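Local coordinates for protein MdcA (Pseudomonas aeruginosa, PDB 5VIT) that serves as the alpha subunit of malonate decarboxylase, probably as a transferase that passes acyl groups to and from the enzyme's acyl carrier protein, at residues Asp51-Glu56 / Val149-Gly154; Asn59-Asp64 / Glu170-Leu175; Leu145-Ala150 / Glu177-Ser182; Ile185-Val190 / Phe212-Asp217. All blocks are in the same frame, centred on the assembly; numbering follows the deposited sequence.

How the interactions relate
All four contacts lie in the N-terminal part of the chain, in one parallel sheet, its covering helix 172-180 and the loop after strand 52-55. Interaction 1 joins strands 52-55 and 149-154, and interaction 4 joins 185-190 and 212-215. They flank the 149-154/185-190 pairing and cover four consecutive strands, with centres about 10 Å apart. Interactions 2 and 3 use the start and end of helix 172-180, their centres about 14 Å apart. Along the chain, interactions 1 and 2 interleave, while interaction 4 opens last. The centres of interactions 1 and 2 are about 9 Å apart; there E56 binds T172 and K61 binds A153 O. Together the contacts tie a Rossmann-like sheet to a helix over one face and a loop at the strand ends.

Interaction 1: residues Asp51-Glu56 / Val149-Gly154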
loop_
_atom_site.group_PDB
_atom_site.type_symbol
_atom_site.label_atom_id
_atom_site.label_comp_id
_atom_site.label_asym_id
_atom_site.label_seq_id
_atom_site.Cartn_x
_atom_site.Cartn_y
_atom_site.Cartn_z
ATOM N N ASP A 51 12.058 -43.486 30.401
ATOM C CA ASP A 51 12.526 -42.202 30.890
ATOM C C ASP A 51 12.183 -41.045 29.955
ATOM O O ASP A 51 12.208 -41.184 28.717
ATOM C CB ASP A 51 14.037 -42.239 31.110
ATOM C CG ASP A 51 14.408 -42.571 32.539
ATOM O OD1 ASP A 51 13.482 -42.876 33.328
ATOM O OD2 ASP A 51 15.622 -42.530 32.873
ATOM N N ARG A 52 11.844 -39.913 30.571
ATOM C CA ARG A 52 11.773 -38.640 29.876
ATOM C C ARG A 52 13.179 -38.072 29.818
ATOM O O ARG A 52 13.782 -37.757 30.847
ATOM C CB ARG A 52 10.822 -37.671 30.581
ATOM C CG ARG A 52 9.363 -38.049 30.477
ATOM C CD ARG A 52 8.526 -37.188 31.407
ATOM N NE ARG A 52 7.105 -37.522 31.329
ATOM C CZ ARG A 52 6.208 -37.167 32.243
ATOM N NH1 ARG A 52 6.589 -36.477 33.314
ATOM N NH2 ARG A 52 4.931 -37.512 32.094
ATOM N N VAL A 53 13.720 -37.959 28.613
ATOM C CA VAL A 53 15.115 -37.543 28.487
ATOM C C VAL A 53 15.241 -36.259 27.693
ATOM O O VAL A 53 14.895 -36.202 26.518
ATOM C CB VAL A 53 15.983 -38.628 27.811
ATOM C CG1 VAL A 53 17.408 -38.150 27.675
ATOM C CG2 VAL A 53 15.906 -39.949 28.579
ATOM N N VAL A 54 15.728 -35.226 28.362
ATOM C CA VAL A 54 16.032 -33.974 27.710
ATOM C C VAL A 54 17.409 -34.113 27.066
ATOM O O VAL A 54 18.357 -34.530 27.720
ATOM C CB VAL A 54 15.992 -32.816 28.708
ATOM C CG1 VAL A 54 16.643 -31.593 28.122
ATOM C CG2 VAL A 54 14.552 -32.518 29.096
ATOM N N LEU A 55 17.501 -33.788 25.778
ATOM C CA LEU A 55 18.729 -33.982 24.994
ATOM C C LEU A 55 19.010 -32.755 24.143
ATOM O O LEU A 55 18.199 -32.382 23.288
ATOM C CB LEU A 55 18.617 -35.217 24.089
ATOM C CG LEU A 55 19.728 -35.387 23.042
ATOM C CD1 LEU A 55 21.146 -35.325 23.692
ATOM C CD2 LEU A 55 19.527 -36.676 22.240
ATOM N N GLU A 56 20.164 -32.141 24.358
ATOM C CA GLU A 56 20.409 -30.862 23.731
ATOM C C GLU A 56 20.671 -31.028 22.264
ATOM O O GLU A 56 21.759 -31.421 21.801
ATOM C CB GLU A 56 21.535 -30.104 24.410
ATOM C CG GLU A 56 20.971 -29.269 25.540
ATOM C CD GLU A 56 21.983 -28.364 26.183
ATOM O OE1 GLU A 56 23.194 -28.510 25.905
ATOM O OE2 GLU A 56 21.556 -27.518 26.984
ATOM N N VAL A 149 16.044 -37.353 33.023
ATOM C CA VAL A 149 17.455 -37.173 32.689
ATOM C C VAL A 149 17.670 -35.943 31.789
ATOM O O VAL A 149 16.862 -35.664 30.909
ATOM C CB VAL A 149 18.029 -38.436 31.976
ATOM C CG1 VAL A 149 19.523 -38.290 31.718
ATOM C CG2 VAL A 149 17.763 -39.695 32.804
ATOM N N ALA A 150 18.744 -35.195 32.018
ATOM C CA ALA A 150 19.150 -34.187 31.040
ATOM C C ALA A 150 20.554 -34.479 30.484
ATOM O O ALA A 150 21.503 -34.712 31.237
ATOM C CB ALA A 150 19.098 -32.798 31.644
ATOM N N LEU A 151 20.657 -34.468 29.157
ATOM C CA LEU A 151 21.921 -34.654 28.454
ATOM C C LEU A 151 22.313 -33.344 27.775
ATOM O O LEU A 151 21.759 -32.990 26.727
ATOM C CB LEU A 151 21.794 -35.783 27.425
ATOM C CG LEU A 151 21.236 -37.070 28.017
ATOM C CD1 LEU A 151 21.017 -38.127 26.941
ATOM C CD2 LEU A 151 22.157 -37.565 29.120
ATOM N N VAL A 152 23.237 -32.602 28.378
ATOM C CA VAL A 152 23.511 -31.250 27.897
ATOM C C VAL A 152 25.009 -31.031 27.732
ATOM O O VAL A 152 25.810 -31.904 28.065
ATOM C CB VAL A 152 22.902 -30.167 28.842
ATOM C CG1 VAL A 152 21.402 -30.380 29.023
ATOM C CG2 VAL A 152 23.604 -30.127 30.188
ATOM N N ALA A 153 25.386 -29.863 27.223
ATOM C CA ALA A 153 26.766 -29.629 26.824
ATOM C C ALA A 153 27.309 -28.306 27.347
ATOM O O ALA A 153 26.569 -27.334 27.488
ATOM C CB ALA A 153 26.879 -29.681 25.302
ATOM N N GLY A 154 28.608 -28.278 27.628
ATOM C CA GLY A 154 29.292 -27.061 28.039
ATOM C C GLY A 154 30.682 -26.981 27.426
ATOM O O GLY A 154 31.164 -27.959 26.845
#
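E56 is extended beyond CG (chi2 -174°), which carries its carboxylate across V152 to the backbone of A153. L151 sets CG anti to its carbonyl carbon, beside its own N (chi1 -52°). Its CD1 then rests on V53 CG1 at 3.7 Å. L55 reaches the root of the same side chain, its CD1 3.8 Å from L151 CB.

The backbones run parallel, V53 beside V149, V54 beside A150 and L55 beside L151. The ladder alternates direction. V149 N binds R52 O, and V54 N binds V149 O in return. L151 N then binds V54 O at 2.7 Å. E56 N closes the series on L151 O at 3.0 Å. V53, L55, V149 and L151 share one face of the sheet. V54 and A150 are on the other, under L175 and T179 of helix 172-180.

In the order of the parallel sheet, the chain steps outward from 52-55 to 127-131 and then returns to lay 149-154 on the other flank of 52-55. This is the topological switch point of a doubly wound, Rossmann-like sheet.

At the C-terminal end the contact turns polar. E56 CD packs tightly on V152 CB at 3.3 Å. E56 OE1 accepts A153 N at 2.9 Å, met from above the carboxylate plane by 46°. Its other oxygen, OE2, binds T172 OG1 and N58 ND2. At the opposite end, D51 OD2 touches V149 CG2 at 3.6 Å while forming a salt bridge to R21.

Interaction 2: residues Asn59-Asp64 / Glu170-Leu175; sequences NQKQAD and EDTPAL
K61 and E170 have the nearest CA atoms of the two segments, 7.4 Å apart. Residues 59-64 form an irregular loop between strand 52-55 and helix 64-70. Residues 170-175 turn into helix 172-180, and E170 has a positive phi. Side chains therefore span the gap between the two backbones.

E170 is extended beyond CG and points its carboxylate at the loop. OE1 accepts two successive backbone N-H groups, K61 N at 2.9 Å and Q60 N at 3.2 Å. Both come from the syn side, 17° and 28° out of the carboxylate plane. Q60 OE1 lies 3.2 Å from E170 OE1, two acceptors side by side, with the amide and carboxylate planes 77° apart. R341 binds that Q60 oxygen and also forms a salt bridge to D171.

K61 bends at chi2, chi3 and chi4, so that NZ reaches T172 OG1 at 2.9 Å. The same threonine oxygen binds E56. A water accepts a hydrogen bond from N59 N at 2.9 Å and donates to D171 OD2 at 2.7 Å. N59 ND2 binds a malonate ion, probably from the crystallisation liquor, which may mark a pocket beside the loop.

The buried K61 ammonium is bonded to three oxygens, T172 OG1, S168 O and A153 O. E56 forms a long, weak ion pair with it, probably helping to balance the charge. E170 OE1 is instead held by the loop backbone.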
loop_
_atom_site.group_PDB
_atom_site.type_symbol
_atom_site.label_atom_id
_atom_site.label_comp_id
_atom_site.label_asym_id
_atom_site.label_seq_id
_atom_site.Cartn_x
_atom_site.Cartn_y
_atom_site.Cartn_z
ATOM N N ASN A 59 19.018 -24.800 19.391
ATOM C CA ASN A 59 19.093 -24.272 18.039
ATOM C C ASN A 59 20.513 -24.336 17.481
ATOM O O ASN A 59 20.710 -24.647 16.305
ATOM C CB ASN A 59 18.591 -22.831 17.982
ATOM C CG ASN A 59 17.090 -22.738 17.902
ATOM O OD1 ASN A 59 16.392 -23.732 17.655
ATOM N ND2 ASN A 59 16.577 -21.528 18.087
ATOM N N GLN A 60 21.500 -24.058 18.327
ATOM C CA GLN A 60 22.881 -24.009 17.865
ATOM C C GLN A 60 23.748 -25.078 18.544
ATOM O O GLN A 60 24.289 -25.968 17.882
ATOM C CB GLN A 60 23.433 -22.599 18.091
ATOM C CG GLN A 60 22.672 -21.528 17.290
ATOM C CD GLN A 60 22.005 -20.426 18.150
ATOM O OE1 GLN A 60 21.704 -20.617 19.337
ATOM N NE2 GLN A 60 21.771 -19.263 17.530
ATOM N N LYS A 61 23.855 -25.002 19.865
ATOM C CA LYS A 61 24.602 -25.968 20.661
ATOM C C LYS A 61 24.042 -27.405 20.561
ATOM O O LYS A 61 22.859 -27.635 20.824
ATOM C CB LYS A 61 24.599 -25.505 22.125
ATOM C CG LYS A 61 25.701 -26.083 22.989
ATOM C CD LYS A 61 25.182 -26.729 24.261
ATOM C CE LYS A 61 24.431 -25.758 25.167
ATOM N NZ LYS A 61 25.258 -25.191 26.242
ATOM N N GLN A 62 24.881 -28.372 20.187
ATOM C CA GLN A 62 24.476 -29.783 20.222
ATOM C C GLN A 62 25.350 -30.553 21.211
ATOM O O GLN A 62 26.584 -30.443 21.171
ATOM C CB GLN A 62 24.578 -30.450 18.838
ATOM C CG GLN A 62 23.984 -29.656 17.694
ATOM C CD GLN A 62 22.499 -29.409 17.868
ATOM O OE1 GLN A 62 21.729 -30.341 18.126
ATOM N NE2 GLN A 62 22.089 -28.145 17.741
ATOM N N ALA A 63 24.723 -31.329 22.096
ATOM C CA ALA A 63 25.462 -32.300 22.907
ATOM C C ALA A 63 25.663 -33.582 22.089
ATOM O O ALA A 63 25.115 -34.641 22.417
ATOM C CB ALA A 63 24.724 -32.602 24.208
ATOM N N ASP A 64 26.447 -33.474 21.017
ATOM C CA ASP A 64 26.480 -34.516 19.995
ATOM C C ASP A 64 27.302 -35.748 20.416
ATOM O O ASP A 64 27.086 -36.847 19.902
ATOM C CB ASP A 64 27.001 -33.936 18.674
ATOM C CG ASP A 64 28.432 -33.453 18.771
ATOM O OD1 ASP A 64 28.699 -32.497 19.539
ATOM O OD2 ASP A 64 29.288 -34.024 18.064
ATOM N N GLU A 170 22.509 -20.713 25.936
ATOM C CA GLU A 170 21.291 -21.110 25.233
ATOM C C GLU A 170 20.195 -21.702 26.145
ATOM O O GLU A 170 19.730 -21.029 27.065
ATOM C CB GLU A 170 21.662 -22.086 24.100
ATOM C CG GLU A 170 22.443 -21.362 22.988
ATOM C CD GLU A 170 22.959 -22.257 21.864
ATOM O OE1 GLU A 170 22.193 -23.089 21.332
ATOM O OE2 GLU A 170 24.150 -22.105 21.495
ATOM N N ASP A 171 19.789 -22.945 25.889
ATOM C CA ASP A 171 18.653 -23.519 26.600
ATOM C C ASP A 171 19.037 -24.174 27.919
ATOM O O ASP A 171 18.160 -24.510 28.732
ATOM C CB ASP A 171 17.895 -24.584 25.779
ATOM C CG ASP A 171 17.861 -24.308 24.275
ATOM O OD1 ASP A 171 18.735 -23.616 23.710
ATOM O OD2 ASP A 171 16.826 -24.685 23.671
ATOM N N THR A 172 20.334 -24.374 28.112
ATOM C CA THR A 172 20.847 -25.247 29.167
ATOM C C THR A 172 20.291 -24.947 30.578
ATOM O O THR A 172 19.780 -25.865 31.224
ATOM C CB THR A 172 22.399 -25.209 29.200
ATOM O OG1 THR A 172 22.904 -25.529 27.898
ATOM C CG2 THR A 172 22.936 -26.205 30.205
ATOM N N PRO A 173 20.348 -23.677 31.039
ATOM C CA PRO A 173 19.824 -23.469 32.402
ATOM C C PRO A 173 18.320 -23.768 32.514
ATOM O O PRO A 173 17.847 -24.243 33.550
ATOM C CB PRO A 173 20.129 -21.991 32.694
ATOM C CG PRO A 173 20.520 -21.379 31.409
ATOM C CD PRO A 173 20.817 -22.428 30.404
ATOM N N ALA A 174 17.584 -23.533 31.442
ATOM C CA ALA A 174 16.170 -23.886 31.410
ATOM C C ALA A 174 15.937 -25.413 31.420
ATOM O O ALA A 174 14.899 -25.882 31.863
ATOM C CB ALA A 174 15.509 -23.267 30.182
ATOM N N LEU A 175 16.886 -26.173 30.885
ATOM C CA LEU A 175 16.726 -27.619 30.757
ATOM C C LEU A 175 17.202 -28.321 32.020
ATOM O O LEU A 175 16.627 -29.321 32.456
ATOM C CB LEU A 175 17.507 -28.144 29.551
ATOM C CG LEU A 175 17.032 -27.681 28.172
ATOM C CD1 LEU A 175 17.940 -28.280 27.080
ATOM C CD2 LEU A 175 15.559 -28.048 27.936
HETATM O O HOH W 1 16.762 -24.066 21.046
#

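Interaction 3: residues Leu145-Ala150 / Glu177-Ser182; sequences LIPNVA and EPTAFS
T179 makes the largest share of the van der Waals contact. Its OG1 sits between P147 CG at 3.4 Å and A150 CB at 3.5 Å. With CG2 anti to the backbone N, the methyl lies over the backbone at the start of strand 149-154, 3.6 Å from A150 N. I146 CG2 touches S182, 3.4 Å from its OG. The two proline rings come together more loosely, P147 CD 4.3 Å from P178 CB.

No direct hydrogen bond joins the two segments. The T179 and S182 hydroxyls bond within the helix end instead. S182 OG donates to P178 O at 2.7 Å, in the carbonyl plane, and T179 OG1 binds L175 O one turn back. The helix is kinked at P178, whose N has no bond to the preceding turn.

One water bridges the gap, donating to P147 O at 2.8 Å and to S182 O at 2.7 Å.

This is the end of helix 172-180 lying on strand 149-154, within the beta-alpha-beta crossover to neighbouring strand 185-190. Because the hydroxyls bond to helix carbonyls, T179 and S182 present mainly carbon and already engaged oxygen to segment 145-150, and the segments meet largely by shape and one shared water.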
loop_
_atom_site.group_PDB
_atom_site.type_symbol
_atom_site.label_atom_id
_atom_site.label_comp_id
_atom_site.label_asym_id
_atom_site.label_seq_id
_atom_site.Cartn_x
_atom_site.Cartn_y
_atom_site.Cartn_z
ATOM N N LEU A 145 5.907 -32.344 32.078
ATOM C CA LEU A 145 6.959 -33.154 31.506
ATOM C C LEU A 145 8.205 -33.037 32.353
ATOM O O LEU A 145 9.292 -32.827 31.819
ATOM C CB LEU A 145 7.254 -32.717 30.067
ATOM C CG LEU A 145 6.137 -32.905 29.047
ATOM C CD1 LEU A 145 6.414 -32.102 27.776
ATOM C CD2 LEU A 145 6.023 -34.376 28.734
ATOM N N ILE A 146 8.042 -33.124 33.670
ATOM C CA ILE A 146 9.196 -33.219 34.559
ATOM C C ILE A 146 10.092 -34.275 33.968
ATOM O O ILE A 146 9.639 -35.388 33.727
ATOM C CB ILE A 146 8.832 -33.649 35.998
ATOM C CG1 ILE A 146 7.493 -33.060 36.453
ATOM C CG2 ILE A 146 9.994 -33.354 36.962
ATOM C CD1 ILE A 146 7.569 -31.734 37.075
ATOM N N PRO A 147 11.354 -33.933 33.693
ATOM C CA PRO A 147 12.154 -34.968 33.040
ATOM C C PRO A 147 12.911 -35.846 34.042
ATOM O O PRO A 147 13.084 -35.468 35.200
ATOM C CB PRO A 147 13.110 -34.160 32.167
ATOM C CG PRO A 147 13.263 -32.847 32.885
ATOM C CD PRO A 147 12.007 -32.611 33.681
ATOM N N ASN A 148 13.334 -37.025 33.591
ATOM C CA ASN A 148 14.142 -37.911 34.419
ATOM C C ASN A 148 15.630 -37.636 34.262
ATOM O O ASN A 148 16.381 -37.690 35.235
ATOM C CB ASN A 148 13.852 -39.366 34.077
ATOM C CG ASN A 148 12.401 -39.721 34.267
ATOM O OD1 ASN A 148 11.659 -39.889 33.297
ATOM N ND2 ASN A 148 11.977 -39.817 35.523
ATOM N N VAL A 149 16.044 -37.353 33.023
ATOM C CA VAL A 149 17.455 -37.173 32.689
ATOM C C VAL A 149 17.670 -35.943 31.789
ATOM O O VAL A 149 16.862 -35.664 30.909
ATOM C CB VAL A 149 18.029 -38.436 31.976
ATOM C CG1 VAL A 149 19.523 -38.290 31.718
ATOM C CG2 VAL A 149 17.763 -39.695 32.804
ATOM N N ALA A 150 18.744 -35.195 32.018
ATOM C CA ALA A 150 19.150 -34.187 31.040
ATOM C C ALA A 150 20.554 -34.479 30.484
ATOM O O ALA A 150 21.503 -34.712 31.237
ATOM C CB ALA A 150 19.098 -32.798 31.644
ATOM N N GLU A 177 17.639 -26.932 35.255
ATOM C CA GLU A 177 17.009 -26.615 36.539
ATOM C C GLU A 177 15.831 -27.553 36.857
ATOM O O GLU A 177 15.775 -28.085 37.962
ATOM C CB GLU A 177 16.565 -25.147 36.612
ATOM C CG GLU A 177 15.838 -24.801 37.915
ATOM C CD GLU A 177 15.838 -23.314 38.263
ATOM O OE1 GLU A 177 16.513 -22.512 37.584
ATOM O OE2 GLU A 177 15.170 -22.939 39.245
ATOM N N PRO A 178 14.900 -27.780 35.904
ATOM C CA PRO A 178 13.839 -28.718 36.301
ATOM C C PRO A 178 14.318 -30.151 36.538
ATOM O O PRO A 178 13.630 -30.863 37.271
ATOM C CB PRO A 178 12.844 -28.686 35.126
ATOM C CG PRO A 178 13.278 -27.606 34.205
ATOM C CD PRO A 178 14.537 -26.970 34.723
ATOM N N THR A 179 15.443 -30.562 35.947
ATOM C CA THR A 179 15.946 -31.930 36.108
ATOM C C THR A 179 16.727 -32.071 37.403
ATOM O O THR A 179 16.523 -33.020 38.160
ATOM C CB THR A 179 16.865 -32.373 34.939
ATOM O OG1 THR A 179 16.382 -31.843 33.701
ATOM C CG2 THR A 179 16.927 -33.915 34.844
ATOM N N ALA A 180 17.624 -31.124 37.653
ATOM C CA ALA A 180 18.430 -31.144 38.866
ATOM C C ALA A 180 17.572 -31.073 40.126
ATOM O O ALA A 180 17.900 -31.698 41.129
ATOM C CB ALA A 180 19.434 -30.001 38.862
ATOM N N PHE A 181 16.486 -30.309 40.089
ATOM C CA PHE A 181 15.726 -30.083 41.315
ATOM C C PHE A 181 14.488 -30.970 41.427
ATOM O O PHE A 181 13.639 -30.743 42.281
ATOM C CB PHE A 181 15.362 -28.605 41.436
ATOM C CG PHE A 181 16.557 -27.721 41.692
ATOM C CD1 PHE A 181 17.259 -27.144 40.632
ATOM C CD2 PHE A 181 17.002 -27.496 42.992
ATOM C CE1 PHE A 181 18.371 -26.344 40.875
ATOM C CE2 PHE A 181 18.112 -26.692 43.248
ATOM C CZ PHE A 181 18.796 -26.113 42.197
ATOM N N SER A 182 14.402 -32.005 40.595
ATOM C CA SER A 182 13.371 -33.029 40.780
ATOM C C SER A 182 13.979 -34.429 40.906
ATOM O O SER A 182 13.409 -35.408 40.410
ATOM C CB SER A 182 12.384 -33.010 39.622
ATOM O OG SER A 182 13.078 -33.198 38.412
HETATM O O HOH W 2 12.637 -36.055 37.890
#

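Interaction 4: residues Ile185-Val190 / Phe212-Asp217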
loop_
_atom_site.group_PDB
_atom_site.type_symbol
_atom_site.label_atom_id
_atom_site.label_comp_id
_atom_site.label_asym_id
_atom_site.label_seq_id
_atom_site.Cartn_x
_atom_site.Cartn_y
_atom_site.Cartn_z
ATOM N N ILE A 185 18.478 -36.849 36.726
ATOM C CA ILE A 185 19.920 -37.001 36.544
ATOM C C ILE A 185 20.486 -36.093 35.432
ATOM O O ILE A 185 20.007 -36.134 34.294
ATOM C CB ILE A 185 20.268 -38.484 36.266
ATOM C CG1 ILE A 185 20.284 -39.251 37.597
ATOM C CG2 ILE A 185 21.616 -38.621 35.526
ATOM C CD1 ILE A 185 20.531 -40.706 37.475
ATOM N N VAL A 186 21.493 -35.284 35.777
ATOM C CA VAL A 186 22.083 -34.320 34.838
ATOM C C VAL A 186 23.507 -34.676 34.378
ATOM O O VAL A 186 24.464 -34.618 35.154
ATOM C CB VAL A 186 22.123 -32.897 35.444
ATOM C CG1 VAL A 186 22.873 -31.949 34.508
ATOM C CG2 VAL A 186 20.711 -32.388 35.697
ATOM N N ILE A 187 23.640 -35.008 33.098
ATOM C CA ILE A 187 24.938 -35.347 32.515
ATOM C C ILE A 187 25.366 -34.271 31.533
ATOM O O ILE A 187 24.640 -33.962 30.588
ATOM C CB ILE A 187 24.903 -36.695 31.790
ATOM C CG1 ILE A 187 24.347 -37.795 32.701
ATOM C CG2 ILE A 187 26.291 -37.081 31.302
ATOM C CD1 ILE A 187 24.020 -39.070 31.950
ATOM N N VAL A 188 26.552 -33.715 31.755
ATOM C CA VAL A 188 27.085 -32.638 30.936
ATOM C C VAL A 188 28.350 -33.092 30.192
ATOM O O VAL A 188 29.309 -33.551 30.809
ATOM C CB VAL A 188 27.390 -31.400 31.818
ATOM C CG1 VAL A 188 28.009 -30.271 31.015
ATOM C CG2 VAL A 188 26.116 -30.928 32.516
ATOM N N GLN A 189 28.354 -32.999 28.865
ATOM C CA GLN A 189 29.610 -33.187 28.147
ATOM C C GLN A 189 30.301 -31.833 28.046
ATOM O O GLN A 189 29.667 -30.818 27.730
ATOM C CB GLN A 189 29.394 -33.789 26.764
ATOM C CG GLN A 189 28.530 -32.928 25.832
ATOM C CD GLN A 189 28.730 -33.269 24.366
ATOM O OE1 GLN A 189 28.016 -34.102 23.806
ATOM N NE2 GLN A 189 29.707 -32.614 23.734
ATOM N N VAL A 190 31.593 -31.808 28.351
ATOM C CA VAL A 190 32.365 -30.584 28.217
ATOM C C VAL A 190 33.561 -30.808 27.287
ATOM O O VAL A 190 34.012 -31.943 27.069
ATOM C CB VAL A 190 32.855 -30.055 29.579
ATOM C CG1 VAL A 190 31.671 -29.737 30.467
ATOM C CG2 VAL A 190 33.765 -31.069 30.254
ATOM N N PHE A 212 27.007 -35.606 36.648
ATOM C CA PHE A 212 28.223 -36.102 36.013
ATOM C C PHE A 212 28.714 -35.175 34.915
ATOM O O PHE A 212 27.912 -34.530 34.237
ATOM C CB PHE A 212 27.998 -37.502 35.443
ATOM C CG PHE A 212 27.726 -38.537 36.485
ATOM C CD1 PHE A 212 26.486 -39.167 36.550
ATOM C CD2 PHE A 212 28.701 -38.873 37.417
ATOM C CE1 PHE A 212 26.227 -40.131 37.522
ATOM C CE2 PHE A 212 28.450 -39.829 38.385
ATOM C CZ PHE A 212 27.210 -40.457 38.439
ATOM N N VAL A 213 30.034 -35.102 34.761
ATOM C CA VAL A 213 30.650 -34.471 33.597
ATOM C C VAL A 213 31.482 -35.495 32.817
ATOM O O VAL A 213 31.987 -36.474 33.387
ATOM C CB VAL A 213 31.545 -33.281 33.981
ATOM C CG1 VAL A 213 30.711 -32.162 34.544
ATOM C CG2 VAL A 213 32.599 -33.713 34.980
ATOM N N VAL A 214 31.592 -35.278 31.506
ATOM C CA VAL A 214 32.381 -36.127 30.620
ATOM C C VAL A 214 33.160 -35.248 29.663
ATOM O O VAL A 214 32.584 -34.361 29.025
ATOM C CB VAL A 214 31.506 -37.084 29.782
ATOM C CG1 VAL A 214 32.371 -38.134 29.106
ATOM C CG2 VAL A 214 30.455 -37.743 30.644
ATOM N N GLU A 215 34.460 -35.480 29.549
ATOM C CA GLU A 215 35.219 -34.831 28.490
ATOM C C GLU A 215 34.780 -35.439 27.156
ATOM O O GLU A 215 34.826 -36.656 26.962
ATOM C CB GLU A 215 36.727 -34.985 28.704
ATOM C CG GLU A 215 37.559 -33.996 27.878
ATOM C CD GLU A 215 39.048 -34.024 28.216
ATOM O OE1 GLU A 215 39.481 -33.247 29.107
ATOM O OE2 GLU A 215 39.779 -34.822 27.587
ATOM N N ALA A 216 34.318 -34.595 26.244
ATOM C CA ALA A 216 33.794 -35.099 24.983
ATOM C C ALA A 216 34.928 -35.565 24.069
ATOM O O ALA A 216 36.067 -35.102 24.191
ATOM C CB ALA A 216 32.960 -34.039 24.301
ATOM N N ASP A 217 34.609 -36.472 23.151
ATOM C CA ASP A 217 35.605 -36.969 22.205
ATOM C C ASP A 217 36.059 -35.862 21.251
ATOM O O ASP A 217 37.136 -35.943 20.680
ATOM C CB ASP A 217 35.068 -38.189 21.435
ATOM C CG ASP A 217 33.828 -37.883 20.605
ATOM O OD1 ASP A 217 33.148 -36.860 20.862
ATOM O OD2 ASP A 217 33.534 -38.684 19.685
#
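Q189 meets segment 212-217 at both ends of its side chain. CB lies 4.0 Å from V214 O. CG stands between the backbone N and the carbonyl carbon (chi1 61°), and the chain is extended from there, so the amide rises from the sheet toward A216. NE2 rests on A216 CB at 3.6 Å. OE1 turns to the start of helix 64-70, where it accepts L66 N and, weakly, F65 N. The amide is thus held at the N-terminal end of that helix, whose dipole probably suits the carbonyl oxygen.

Strands 185-190 and 212-215 run parallel, their axes 24° apart. I187 pairs with F212, V188 with V213, Q189 with V214 and V190 with E215. The backbone ladder alternates between the strands. V186 O and V188 O accept F212 N and V214 N, while V188 N and V190 N bind back to F212 O and V214 O. The V190 N to V214 O bond is 2.8 Å. A last bond, A216 N to V190 O at 2.8 Å, carries the ladder past the end of strand 212-215.

I187, F212, Q189 and V214 face one way, with I187 CG2 against V214 CG2 at 4.3 Å. Helix 39-46 covers I187, F212 and V214. V188, V190, V213 and E215 occupy the other face. No helix intervenes between these two strands in the chain, and 185-190 has 149-154 on its far side.

The centre of the contact is apolar, and its polar groups are chiefly backbone N-H and C=O paired across the strands. Q189 adds a polar link from strand 185-190 to the start of helix 64-70.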